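Local coordinates for cell division control protein 4 (Saccharomyces cerevisiae, PDB 3V7D) that recognises phosphorylated target proteins as the substrate-binding subunit of an SCF E3 ubiquitin ligase, marking them for ubiquitination and degradation by the proteasome, at residues B[226-231]-B[263-268]; B[179-184]-B[203-208]; B[212-217]-B[279-284]; B[196-201]-B[248-253]. The protein carries 1 engineered substitution. All coordinates share one frame; numbering follows the deposited sequence.

Contact 1: B[226-231]-B[263-268]; sequences DNTLHV and VGVLRG
Val231 and Leu229 on one strand pack against Val263 and Leu266 on its antiparallel neighbour, pairing the third and outermost strands of a WD40 propeller blade. The tight part is the leucine and valine face. Leu229 and Leu266 form a hydrogen-bonded pair with two bonds, Leu266 N to Leu229 O at 2.7 Å and Leu229 N to Leu266 O at 3.1 Å. Leu229 CB thereby comes to 4.1 Å from Leu266 CB. Beside them Leu266 CD1 reaches Val231 CG2 at 4.0 Å. At the far end Val263 and Gly264 together face Val231 in a classic beta bulge: Val231 N binds Gly264 O, and Val231 O accepts from Val263 N at 2.9 Å. The other face is looser and carries His230, Val265 and Arg267. Val265 CG2 lies over the imidazole of His230, 3.9 Å from the ring centroid, while its CG1 branch, anti to the backbone N (chi1 -177°), turns to a face of the exposed Arg267 guanidinium. Thr228 CG2 comes alongside Arg267 NH1. Asp226 OD1 holds Thr228 N and OG1 in an Asx turn; past it a water donates to Asn227 O and accepts weakly from Gly268 N, bridging the loops. Leu229 and Leu266 both rest on Trp295 of strand 292-296 in the next blade, and strand 218-224 lies on the other side of strand 229-233.

Contact 2: B[179-184]-B[203-208]; sequences GSTDRT and NSTVRC
Ser180 O takes two backbone N-H groups, one from Val206 N across the contact at 3.0 Å and a weak one from Arg183 that closes a type I turn. This joins consecutive blades of the WD40 propeller: the turn after strand 175-180 meets the start of strand 206-213, the first strand of the next blade. The turn is stiffened by an ST turn, in which Ser180 OG accepts from Asp182 N and donates to Gly164 O, and by an Asx turn from Asp182 OD1 to Thr184 N. Val206 fills the buried side: CG1, anti to the backbone N (chi1 -177°), lies on Gly179 CA at 3.7 Å, and CG2, beside that N, nears Thr184 O. On the peptide side Thr181 and Thr205 run alongside each other, their CG2 atoms 3.8 Å apart. Thr205 N and Arg207 NH2 each hydrogen-bond to a modified side chain of the bound peptide, consistent with phosphoserine recognition, so this blade junction forms part of the substrate site. Arg183, which also packs on a modified peptide side chain, lies extended along the loop backbone. Its CG sits 3.3 Å from Ser204 O, and Asn203 O lies 3.5 Å above its guanidinium plane, toward the rim.

Contact 3: B[212-217]-B[279-284]; sequences VEYKNI and HGNIVV
This is a turn-to-turn packing contact between adjacent propeller blades, made where the hairpin joining strands 206-213 and 218-224 meets the hairpin joining strands 273-279 and 282-287. No hydrogen bond crosses it; a ring-amide stack and close backbone packing hold it instead. Val212, Tyr214, Gly280 and Asn281 share the contact. Tyr214 CG is anti to the backbone N (chi1 -179°), which sends the ring along Asn281. Asn281 CB lies over the ring centre, 3.4 Å above the plane, in a CH-pi contact, and the amide beyond it continues the stack with its plane only 24° from that of the ring. Asn281 OD1 reaches Tyr214 CE1 at 3.6 Å. Lys215 CG covers the opposite face of the same ring, also over its centre, so the tyrosine is sandwiched between a residue of its own turn and one of the next blade. At the root of the tyrosine side chain the backbones come close: Gly280, at the second position of a type II' turn and with a positive phi, sets its CA 3.5 Å from Glu213 O in a nearly straight CA-H...O contact. Val212 fills the inner side, with CG2 3.3 Å from Gly280 O and CG1 4.1 Å from Val283 CG2. The hairpins are themselves closed by backbone bonds, Tyr214 N to Ile217 O in one and His279 N to Ile282 O in the other. Ala298 touches both Tyr214 and Asn281. Deeper in, Val283 rests on Val221 of strand 218-224, while His279 stacks on His320 toward the following blade.

Contact 4: B[196-201]-B[248-253]; sequences THVFEG and DYPLVF. Unlike the reference sequence in segment 196-201: Glu200 (reference Lys).
Phe253 lies against Phe199 and His197, three rings side by side on one face of a parallel strand pair. Phe253 CG, anti to the carbonyl carbon (chi1 -65°), sets its ring beside the other two. Phe253 CD1 meets the edge of the Phe199 ring, 3.7 Å from Phe199 CE1; the two planes stand at 69° with centroids 5.8 Å apart. Phe253 CE1 comes to the imidazole edge of His197, and Leu251 CD2 lies 4.0 Å from His197 NE2. The other face is thinner, with Val198 CG2 on Pro250 CB at 4.0 Å. At the entry to the strand, just before the cis peptide bond of Pro250, the Tyr249 ring receives Thr196 CG2 over its centre. Four backbone bonds then tie the pair together: Leu251 N to Thr196 O at 2.8 Å, Val198 N to Leu251 O, Phe253 N to Val198 O, and Glu200 N to Phe253 O at 3.2 Å. Glu200, a lysine in the reference sequence, lays its CB by this last carbonyl. Strand 251-253, from the insertion between strands 229-233 and 262-266, thus extends a WD40 propeller blade with a fifth, parallel strand outside strand 194-199, whose other edge pairs with strand 185-189.

How the contacts relate
The four contacts surround the blade built on strands 206-213 to 262-266. Contacts 2 and 3 use opposite ends of its first strand, 206-213, with centres about 22 Å apart; contact 2 is the one that meets the bound peptide. Contact 1 closes the outer edge of the blade and reaches contact 2 through Asp226 OD2, 2.9 Å from Asn203 N, a probable hydrogen bond that ties the outer turn to the peptide-side loop. Contact 4 belongs to the preceding blade's sheet, yet its added strand comes from the insertion between the paired strands of contact 1. It touches contact 2 where Thr184 CB packs on Val198 CG1 at 3.9 Å.

Contact 1: B[226-231]-B[263-268]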
loop_
_atom_site.group_PDB
_atom_site.type_symbol
_atom_site.label_atom_id
_atom_site.label_comp_id
_atom_site.label_asym_id
_atom_site.label_seq_id
_atom_site.Cartn_x
_atom_site.Cartn_y
_atom_site.Cartn_z
ATOM N N ASP B 226 10.143 33.459 -2.410
ATOM C CA ASP B 226 10.386 34.457 -3.450
ATOM C C ASP B 226 9.439 34.269 -4.634
ATOM O O ASP B 226 9.665 34.827 -5.710
ATOM C CB ASP B 226 11.850 34.441 -3.916
ATOM C CG ASP B 226 12.288 33.092 -4.463
ATOM O OD1 ASP B 226 11.427 32.271 -4.841
ATOM O OD2 ASP B 226 13.511 32.852 -4.519
ATOM N N ASN B 227 8.399 33.463 -4.415
ATOM C CA ASN B 227 7.354 33.170 -5.403
ATOM C C ASN B 227 7.796 32.264 -6.553
ATOM O O ASN B 227 7.016 31.988 -7.466
ATOM C CB ASN B 227 6.721 34.456 -5.957
ATOM C CG ASN B 227 6.359 35.444 -4.868
ATOM O OD1 ASN B 227 6.343 35.103 -3.686
ATOM N ND2 ASN B 227 6.065 36.676 -5.262
ATOM N N THR B 228 9.036 31.792 -6.503
ATOM C CA THR B 228 9.582 31.003 -7.601
ATOM C C THR B 228 9.845 29.556 -7.212
ATOM O O THR B 228 9.773 29.185 -6.038
ATOM C CB THR B 228 10.928 31.573 -8.098
ATOM O OG1 THR B 228 11.984 31.131 -7.233
ATOM C CG2 THR B 228 10.899 33.098 -8.136
ATOM N N LEU B 229 10.153 28.745 -8.219
ATOM C CA LEU B 229 10.755 27.438 -8.007
ATOM C C LEU B 229 12.055 27.349 -8.800
ATOM O O LEU B 229 12.130 27.806 -9.943
ATOM C CB LEU B 229 9.815 26.315 -8.434
ATOM C CG LEU B 229 8.547 26.109 -7.609
ATOM C CD1 LEU B 229 7.377 26.888 -8.201
ATOM C CD2 LEU B 229 8.229 24.628 -7.515
ATOM N N HIS B 230 13.083 26.771 -8.187
ATOM C CA HIS B 230 14.344 26.544 -8.874
ATOM C C HIS B 230 14.504 25.062 -9.165
ATOM O O HIS B 230 14.128 24.222 -8.349
ATOM C CB HIS B 230 15.518 27.042 -8.029
ATOM C CG HIS B 230 15.712 28.526 -8.068
ATOM N ND1 HIS B 230 14.663 29.419 -8.014
ATOM C CD2 HIS B 230 16.839 29.276 -8.148
ATOM C CE1 HIS B 230 15.135 30.652 -8.060
ATOM N NE2 HIS B 230 16.452 30.593 -8.140
ATOM N N VAL B 231 15.052 24.737 -10.331
ATOM C CA VAL B 231 15.306 23.344 -10.685
ATOM C C VAL B 231 16.812 23.081 -10.754
ATOM O O VAL B 231 17.562 23.855 -11.349
ATOM C CB VAL B 231 14.617 22.949 -12.013
ATOM C CG1 VAL B 231 14.856 21.478 -12.320
ATOM C CG2 VAL B 231 13.120 23.240 -11.947
ATOM N N VAL B 263 19.507 24.425 -13.418
ATOM C CA VAL B 263 18.742 24.183 -14.636
ATOM C C VAL B 263 17.987 25.428 -15.075
ATOM O O VAL B 263 18.076 25.840 -16.231
ATOM C CB VAL B 263 17.746 23.018 -14.464
ATOM C CG1 VAL B 263 17.003 22.762 -15.763
ATOM C CG2 VAL B 263 18.473 21.762 -14.006
ATOM N N GLY B 264 17.246 26.028 -14.150
ATOM C CA GLY B 264 16.490 27.228 -14.457
ATOM C C GLY B 264 15.481 27.604 -13.390
ATOM O O GLY B 264 15.297 26.887 -12.405
ATOM N N VAL B 265 14.821 28.738 -13.594
ATOM C CA VAL B 265 13.842 29.243 -12.645
ATOM C C VAL B 265 12.438 29.114 -13.219
ATOM O O VAL B 265 12.206 29.413 -14.388
ATOM C CB VAL B 265 14.107 30.723 -12.303
ATOM C CG1 VAL B 265 13.111 31.219 -11.258
ATOM C CG2 VAL B 265 15.533 30.904 -11.811
ATOM N N LEU B 266 11.504 28.658 -12.396
ATOM C CA LEU B 266 10.109 28.586 -12.804
ATOM C C LEU B 266 9.311 29.699 -12.137
ATOM O O LEU B 266 8.951 29.594 -10.965
ATOM C CB LEU B 266 9.515 27.217 -12.458
ATOM C CG LEU B 266 10.086 26.030 -13.237
ATOM C CD1 LEU B 266 9.451 24.731 -12.779
ATOM C CD2 LEU B 266 9.887 26.229 -14.731
ATOM N N ARG B 267 9.050 30.765 -12.889
ATOM C CA ARG B 267 8.251 31.885 -12.404
ATOM C C ARG B 267 6.815 31.750 -12.875
ATOM O O ARG B 267 6.550 31.265 -13.977
ATOM C CB ARG B 267 8.822 33.220 -12.884
ATOM C CG ARG B 267 10.076 33.661 -12.173
ATOM C CD ARG B 267 10.601 34.970 -12.744
ATOM N NE ARG B 267 12.002 34.859 -13.124
ATOM C CZ ARG B 267 13.002 34.855 -12.252
ATOM N NH1 ARG B 267 12.751 34.954 -10.954
ATOM N NH2 ARG B 267 14.252 34.753 -12.674
ATOM N N GLY B 268 5.886 32.188 -12.033
ATOM C CA GLY B 268 4.472 32.063 -12.327
ATOM C C GLY B 268 3.610 32.504 -11.161
ATOM O O GLY B 268 2.590 33.166 -11.352
HETATM O O HOH W 1 6.875 33.939 -9.391
#

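Contact 2: B[179-184]-B[203-208]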
loop_
_atom_site.group_PDB
_atom_site.type_symbol
_atom_site.label_atom_id
_atom_site.label_comp_id
_atom_site.label_asym_id
_atom_site.label_seq_id
_atom_site.Cartn_x
_atom_site.Cartn_y
_atom_site.Cartn_z
ATOM N N GLY B 179 16.451 22.472 2.545
ATOM C CA GLY B 179 16.132 23.856 2.247
ATOM C C GLY B 179 16.028 24.633 3.545
ATOM O O GLY B 179 15.594 24.091 4.562
ATOM N N SER B 180 16.421 25.902 3.521
ATOM C CA SER B 180 16.547 26.670 4.755
ATOM C C SER B 180 16.116 28.127 4.626
ATOM O O SER B 180 15.846 28.616 3.528
ATOM C CB SER B 180 17.990 26.607 5.263
ATOM O OG SER B 180 18.208 27.530 6.315
ATOM N N THR B 181 16.061 28.817 5.760
ATOM C CA THR B 181 15.751 30.241 5.772
ATOM C C THR B 181 16.972 31.063 5.371
ATOM O O THR B 181 16.882 32.280 5.217
ATOM C CB THR B 181 15.252 30.710 7.150
ATOM O OG1 THR B 181 16.240 30.420 8.146
ATOM C CG2 THR B 181 13.954 30.012 7.509
ATOM N N ASP B 182 18.111 30.396 5.197
ATOM C CA ASP B 182 19.307 31.068 4.697
ATOM C C ASP B 182 19.300 31.164 3.173
ATOM O O ASP B 182 20.285 31.586 2.565
ATOM C CB ASP B 182 20.590 30.391 5.203
ATOM C CG ASP B 182 20.724 28.945 4.750
ATOM O OD1 ASP B 182 20.097 28.552 3.742
ATOM O OD2 ASP B 182 21.479 28.196 5.408
ATOM N N ARG B 183 18.184 30.743 2.576
ATOM C CA ARG B 183 17.943 30.816 1.133
ATOM C C ARG B 183 18.776 29.829 0.312
ATOM O O ARG B 183 18.744 29.852 -0.920
ATOM C CB ARG B 183 18.128 32.247 0.616
ATOM C CG ARG B 183 17.373 33.288 1.424
ATOM C CD ARG B 183 17.793 34.701 1.056
ATOM N NE ARG B 183 17.179 35.685 1.942
ATOM C CZ ARG B 183 17.440 36.988 1.907
ATOM N NH1 ARG B 183 18.309 37.471 1.029
ATOM N NH2 ARG B 183 16.831 37.809 2.754
ATOM N N THR B 184 19.503 28.948 0.991
ATOM C CA THR B 184 20.337 27.977 0.294
ATOM C C THR B 184 19.675 26.607 0.156
ATOM O O THR B 184 18.797 26.237 0.936
ATOM C CB THR B 184 21.693 27.794 0.994
ATOM O OG1 THR B 184 21.491 27.187 2.278
ATOM C CG2 THR B 184 22.391 29.137 1.166
ATOM N N ASN B 203 16.034 34.022 -3.573
ATOM C CA ASN B 203 16.152 35.335 -2.958
ATOM C C ASN B 203 15.375 35.418 -1.654
ATOM O O ASN B 203 15.234 36.492 -1.067
ATOM C CB ASN B 203 15.698 36.425 -3.930
ATOM C CG ASN B 203 16.614 36.542 -5.136
ATOM O OD1 ASN B 203 16.171 36.448 -6.280
ATOM N ND2 ASN B 203 17.903 36.740 -4.882
ATOM N N SER B 204 14.879 34.269 -1.209
ATOM C CA SER B 204 14.121 34.185 0.031
ATOM C C SER B 204 14.143 32.754 0.573
ATOM O O SER B 204 14.802 31.880 0.006
ATOM C CB SER B 204 12.685 34.660 -0.195
ATOM O OG SER B 204 11.991 34.785 1.033
ATOM N N THR B 205 13.432 32.528 1.675
ATOM C CA THR B 205 13.416 31.226 2.346
ATOM C C THR B 205 12.971 30.090 1.428
ATOM O O THR B 205 11.948 30.196 0.753
ATOM C CB THR B 205 12.485 31.244 3.581
ATOM O OG1 THR B 205 13.071 32.042 4.617
ATOM C CG2 THR B 205 12.252 29.832 4.107
ATOM N N VAL B 206 13.748 29.011 1.399
ATOM C CA VAL B 206 13.329 27.796 0.709
ATOM C C VAL B 206 12.266 27.113 1.562
ATOM O O VAL B 206 12.563 26.596 2.634
ATOM C CB VAL B 206 14.504 26.829 0.477
ATOM C CG1 VAL B 206 14.040 25.620 -0.316
ATOM C CG2 VAL B 206 15.646 27.536 -0.249
ATOM N N ARG B 207 11.026 27.120 1.084
ATOM C CA ARG B 207 9.890 26.688 1.896
ATOM C C ARG B 207 9.563 25.205 1.755
ATOM O O ARG B 207 9.075 24.577 2.693
ATOM C CB ARG B 207 8.651 27.516 1.554
ATOM C CG ARG B 207 7.501 27.330 2.523
ATOM C CD ARG B 207 7.923 27.698 3.933
ATOM N NE ARG B 207 6.839 27.530 4.896
ATOM C CZ ARG B 207 6.566 26.389 5.520
ATOM N NH1 ARG B 207 7.297 25.306 5.280
ATOM N NH2 ARG B 207 5.563 26.331 6.386
ATOM N N CYS B 208 9.829 24.649 0.580
ATOM C CA CYS B 208 9.465 23.271 0.286
ATOM C C CYS B 208 10.371 22.742 -0.814
ATOM O O CYS B 208 11.062 23.523 -1.471
ATOM C CB CYS B 208 8.005 23.202 -0.168
ATOM S SG CYS B 208 7.645 24.172 -1.676
#

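Contact 3: B[212-217]-B[279-284]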
loop_
_atom_site.group_PDB
_atom_site.type_symbol
_atom_site.label_atom_id
_atom_site.label_comp_id
_atom_site.label_asym_id
_atom_site.label_seq_id
_atom_site.Cartn_x
_atom_site.Cartn_y
_atom_site.Cartn_z
ATOM N N VAL B 212 12.752 14.531 -8.258
ATOM C CA VAL B 212 12.157 13.671 -9.274
ATOM C C VAL B 212 13.231 13.008 -10.121
ATOM O O VAL B 212 14.349 13.509 -10.219
ATOM C CB VAL B 212 11.202 14.453 -10.186
ATOM C CG1 VAL B 212 10.099 15.099 -9.363
ATOM C CG2 VAL B 212 11.966 15.503 -10.990
ATOM N N GLU B 213 12.894 11.871 -10.719
ATOM C CA GLU B 213 13.801 11.215 -11.649
ATOM C C GLU B 213 13.148 11.112 -13.020
ATOM O O GLU B 213 12.084 10.510 -13.173
ATOM C CB GLU B 213 14.199 9.824 -11.150
ATOM C CG GLU B 213 15.248 9.148 -12.023
ATOM C CD GLU B 213 15.665 7.786 -11.505
ATOM O OE1 GLU B 213 15.081 7.318 -10.503
ATOM O OE2 GLU B 213 16.582 7.182 -12.100
ATOM N N TYR B 214 13.782 11.711 -14.019
ATOM C CA TYR B 214 13.252 11.672 -15.373
ATOM C C TYR B 214 14.348 11.230 -16.335
ATOM O O TYR B 214 15.394 11.873 -16.413
ATOM C CB TYR B 214 12.697 13.045 -15.764
ATOM C CG TYR B 214 12.111 13.085 -17.156
ATOM C CD1 TYR B 214 11.000 12.318 -17.484
ATOM C CD2 TYR B 214 12.667 13.889 -18.141
ATOM C CE1 TYR B 214 10.464 12.346 -18.754
ATOM C CE2 TYR B 214 12.138 13.925 -19.414
ATOM C CZ TYR B 214 11.036 13.153 -19.716
ATOM O OH TYR B 214 10.506 13.187 -20.986
ATOM N N LYS B 215 14.111 10.134 -17.054
ATOM C CA LYS B 215 15.102 9.568 -17.971
ATOM C C LYS B 215 16.399 9.231 -17.245
ATOM O O LYS B 215 17.474 9.604 -17.702
ATOM C CB LYS B 215 15.389 10.522 -19.137
ATOM C CG LYS B 215 14.161 10.885 -19.958
ATOM C CD LYS B 215 13.904 9.867 -21.062
ATOM C CE LYS B 215 12.798 10.315 -22.014
ATOM N NZ LYS B 215 11.460 9.849 -21.561
ATOM N N ASN B 216 16.288 8.533 -16.116
ATOM C CA ASN B 216 17.445 8.139 -15.308
ATOM C C ASN B 216 18.347 9.304 -14.898
ATOM O O ASN B 216 19.567 9.184 -14.919
ATOM C CB ASN B 216 18.275 7.051 -16.009
ATOM C CG ASN B 216 17.696 5.654 -15.822
ATOM O OD1 ASN B 216 17.939 5.002 -14.805
ATOM N ND2 ASN B 216 16.932 5.190 -16.806
ATOM N N ILE B 217 17.741 10.432 -14.545
ATOM C CA ILE B 217 18.477 11.575 -14.004
ATOM C C ILE B 217 17.644 12.233 -12.905
ATOM O O ILE B 217 16.491 12.590 -13.128
ATOM C CB ILE B 217 18.809 12.634 -15.088
ATOM C CG1 ILE B 217 19.888 12.110 -16.042
ATOM C CG2 ILE B 217 19.232 13.959 -14.428
ATOM C CD1 ILE B 217 19.564 12.297 -17.492
ATOM N N HIS B 279 6.646 13.965 -10.065
ATOM C CA HIS B 279 7.041 12.625 -10.478
ATOM C C HIS B 279 7.420 12.668 -11.953
ATOM O O HIS B 279 6.695 13.239 -12.770
ATOM C CB HIS B 279 5.905 11.629 -10.257
ATOM C CG HIS B 279 6.236 10.233 -10.686
ATOM N ND1 HIS B 279 6.689 9.272 -9.807
ATOM C CD2 HIS B 279 6.182 9.638 -11.902
ATOM C CE1 HIS B 279 6.898 8.144 -10.464
ATOM N NE2 HIS B 279 6.599 8.340 -11.735
ATOM N N GLY B 280 8.554 12.064 -12.294
ATOM C CA GLY B 280 9.067 12.147 -13.647
ATOM C C GLY B 280 9.315 13.596 -14.021
ATOM O O GLY B 280 9.847 14.359 -13.217
ATOM N N ASN B 281 8.910 13.985 -15.227
ATOM C CA ASN B 281 9.127 15.350 -15.703
ATOM C C ASN B 281 8.024 16.318 -15.284
ATOM O O ASN B 281 8.091 17.509 -15.582
ATOM C CB ASN B 281 9.287 15.379 -17.228
ATOM C CG ASN B 281 8.023 14.958 -17.959
ATOM O OD1 ASN B 281 7.402 13.949 -17.621
ATOM N ND2 ASN B 281 7.632 15.735 -18.961
ATOM N N ILE B 282 7.008 15.804 -14.599
ATOM C CA ILE B 282 5.887 16.636 -14.176
ATOM C C ILE B 282 5.975 17.015 -12.703
ATOM O O ILE B 282 6.124 16.153 -11.835
ATOM C CB ILE B 282 4.541 15.947 -14.441
ATOM C CG1 ILE B 282 4.382 15.662 -15.932
ATOM C CG2 ILE B 282 3.398 16.825 -13.957
ATOM C CD1 ILE B 282 4.323 16.914 -16.781
ATOM N N VAL B 283 5.886 18.314 -12.433
ATOM C CA VAL B 283 5.923 18.829 -11.071
ATOM C C VAL B 283 4.789 19.823 -10.850
ATOM O O VAL B 283 4.554 20.699 -11.681
ATOM C CB VAL B 283 7.266 19.521 -10.766
ATOM C CG1 VAL B 283 7.244 20.138 -9.383
ATOM C CG2 VAL B 283 8.418 18.534 -10.886
ATOM N N VAL B 284 4.086 19.680 -9.731
ATOM C CA VAL B 284 3.017 20.604 -9.370
ATOM C C VAL B 284 3.413 21.459 -8.167
ATOM O O VAL B 284 3.906 20.942 -7.162
ATOM C CB VAL B 284 1.717 19.852 -9.045
ATOM C CG1 VAL B 284 0.598 20.835 -8.728
ATOM C CG2 VAL B 284 1.323 18.950 -10.206
#

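Contact 4: B[196-201]-B[248-253]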
loop_
_atom_site.group_PDB
_atom_site.type_symbol
_atom_site.label_atom_id
_atom_site.label_comp_id
_atom_site.label_asym_id
_atom_site.label_seq_id
_atom_site.Cartn_x
_atom_site.Cartn_y
_atom_site.Cartn_z
ATOM N N THR B 196 28.005 18.363 0.785
ATOM C CA THR B 196 28.814 18.264 -0.425
ATOM C C THR B 196 28.589 19.437 -1.378
ATOM O O THR B 196 29.494 19.827 -2.115
ATOM C CB THR B 196 28.576 16.935 -1.175
ATOM O OG1 THR B 196 27.176 16.769 -1.435
ATOM C CG2 THR B 196 29.081 15.760 -0.354
ATOM N N HIS B 197 27.383 19.996 -1.362
ATOM C CA HIS B 197 27.048 21.109 -2.248
ATOM C C HIS B 197 26.162 22.145 -1.561
ATOM O O HIS B 197 25.228 21.795 -0.837
ATOM C CB HIS B 197 26.337 20.602 -3.511
ATOM C CG HIS B 197 27.119 19.585 -4.285
ATOM N ND1 HIS B 197 27.246 18.273 -3.876
ATOM C CD2 HIS B 197 27.806 19.683 -5.447
ATOM C CE1 HIS B 197 27.984 17.611 -4.748
ATOM N NE2 HIS B 197 28.334 18.443 -5.712
ATOM N N VAL B 198 26.459 23.418 -1.793
ATOM C CA VAL B 198 25.579 24.500 -1.367
ATOM C C VAL B 198 25.135 25.306 -2.585
ATOM O O VAL B 198 25.943 25.996 -3.207
ATOM C CB VAL B 198 26.268 25.440 -0.366
ATOM C CG1 VAL B 198 25.316 26.551 0.054
ATOM C CG2 VAL B 198 26.759 24.665 0.847
ATOM N N PHE B 199 23.853 25.210 -2.927
ATOM C CA PHE B 199 23.313 25.922 -4.083
ATOM C C PHE B 199 22.607 27.209 -3.668
ATOM O O PHE B 199 21.589 27.177 -2.974
ATOM C CB PHE B 199 22.334 25.042 -4.865
ATOM C CG PHE B 199 22.955 23.808 -5.457
ATOM C CD1 PHE B 199 24.324 23.721 -5.648
ATOM C CD2 PHE B 199 22.161 22.731 -5.825
ATOM C CE1 PHE B 199 24.892 22.585 -6.194
ATOM C CE2 PHE B 199 22.721 21.592 -6.370
ATOM C CZ PHE B 199 24.089 21.519 -6.556
ATOM N N GLU B 200 23.150 28.343 -4.099
ATOM C CA GLU B 200 22.509 29.624 -3.847
ATOM C C GLU B 200 21.766 30.064 -5.101
ATOM O O GLU B 200 22.034 29.566 -6.196
ATOM C CB GLU B 200 23.537 30.675 -3.414
ATOM C CG GLU B 200 24.291 30.303 -2.139
ATOM C CD GLU B 200 25.198 31.413 -1.634
ATOM O OE1 GLU B 200 25.056 32.564 -2.098
ATOM O OE2 GLU B 200 26.055 31.133 -0.769
ATOM N N GLY B 201 20.825 30.985 -4.942
ATOM C CA GLY B 201 20.035 31.451 -6.065
ATOM C C GLY B 201 18.698 32.015 -5.631
ATOM O O GLY B 201 18.275 33.066 -6.113
ATOM N N ASP B 248 36.994 19.558 -1.658
ATOM C CA ASP B 248 37.009 20.764 -0.845
ATOM C C ASP B 248 35.592 21.029 -0.347
ATOM O O ASP B 248 35.101 22.158 -0.413
ATOM C CB ASP B 248 37.508 21.953 -1.672
ATOM C CG ASP B 248 37.266 21.771 -3.163
ATOM O OD1 ASP B 248 37.377 20.623 -3.643
ATOM O OD2 ASP B 248 36.967 22.767 -3.855
ATOM N N TYR B 249 34.941 19.974 0.137
ATOM C CA TYR B 249 33.552 20.044 0.593
ATOM C C TYR B 249 33.358 21.082 1.696
ATOM O O TYR B 249 34.168 21.171 2.619
ATOM C CB TYR B 249 33.076 18.668 1.075
ATOM C CG TYR B 249 32.909 17.652 -0.034
ATOM C CD1 TYR B 249 32.307 18.001 -1.238
ATOM C CD2 TYR B 249 33.358 16.346 0.119
ATOM C CE1 TYR B 249 32.152 17.078 -2.256
ATOM C CE2 TYR B 249 33.210 15.416 -0.895
ATOM C CZ TYR B 249 32.606 15.787 -2.080
ATOM O OH TYR B 249 32.456 14.866 -3.092
ATOM N N PRO B 250 32.271 21.869 1.606
ATOM C CA PRO B 250 31.258 21.760 0.553
ATOM C C PRO B 250 31.620 22.534 -0.712
ATOM O O PRO B 250 32.291 23.567 -0.646
ATOM C CB PRO B 250 30.031 22.397 1.204
ATOM C CG PRO B 250 30.608 23.453 2.084
ATOM C CD PRO B 250 31.912 22.889 2.607
ATOM N N LEU B 251 31.175 22.025 -1.856
ATOM C CA LEU B 251 31.288 22.752 -3.111
ATOM C C LEU B 251 30.242 23.853 -3.123
ATOM O O LEU B 251 29.053 23.587 -3.300
ATOM C CB LEU B 251 31.066 21.817 -4.298
ATOM C CG LEU B 251 32.279 21.106 -4.899
ATOM C CD1 LEU B 251 32.970 20.220 -3.877
ATOM C CD2 LEU B 251 31.865 20.297 -6.120
ATOM N N VAL B 252 30.682 25.089 -2.922
ATOM C CA VAL B 252 29.763 26.218 -2.856
ATOM C C VAL B 252 29.581 26.863 -4.230
ATOM O O VAL B 252 30.554 27.119 -4.938
ATOM C CB VAL B 252 30.252 27.273 -1.843
ATOM C CG1 VAL B 252 29.215 28.375 -1.675
ATOM C CG2 VAL B 252 30.566 26.616 -0.501
ATOM N N PHE B 253 28.328 27.117 -4.600
ATOM C CA PHE B 253 28.011 27.767 -5.870
ATOM C C PHE B 253 27.217 29.048 -5.641
ATOM O O PHE B 253 25.992 29.018 -5.522
ATOM C CB PHE B 253 27.227 26.823 -6.780
ATOM C CG PHE B 253 28.006 25.617 -7.213
ATOM C CD1 PHE B 253 28.072 24.493 -6.406
ATOM C CD2 PHE B 253 28.676 25.608 -8.423
ATOM C CE1 PHE B 253 28.790 23.380 -6.799
ATOM C CE2 PHE B 253 29.397 24.498 -8.823
ATOM C CZ PHE B 253 29.451 23.381 -8.008
#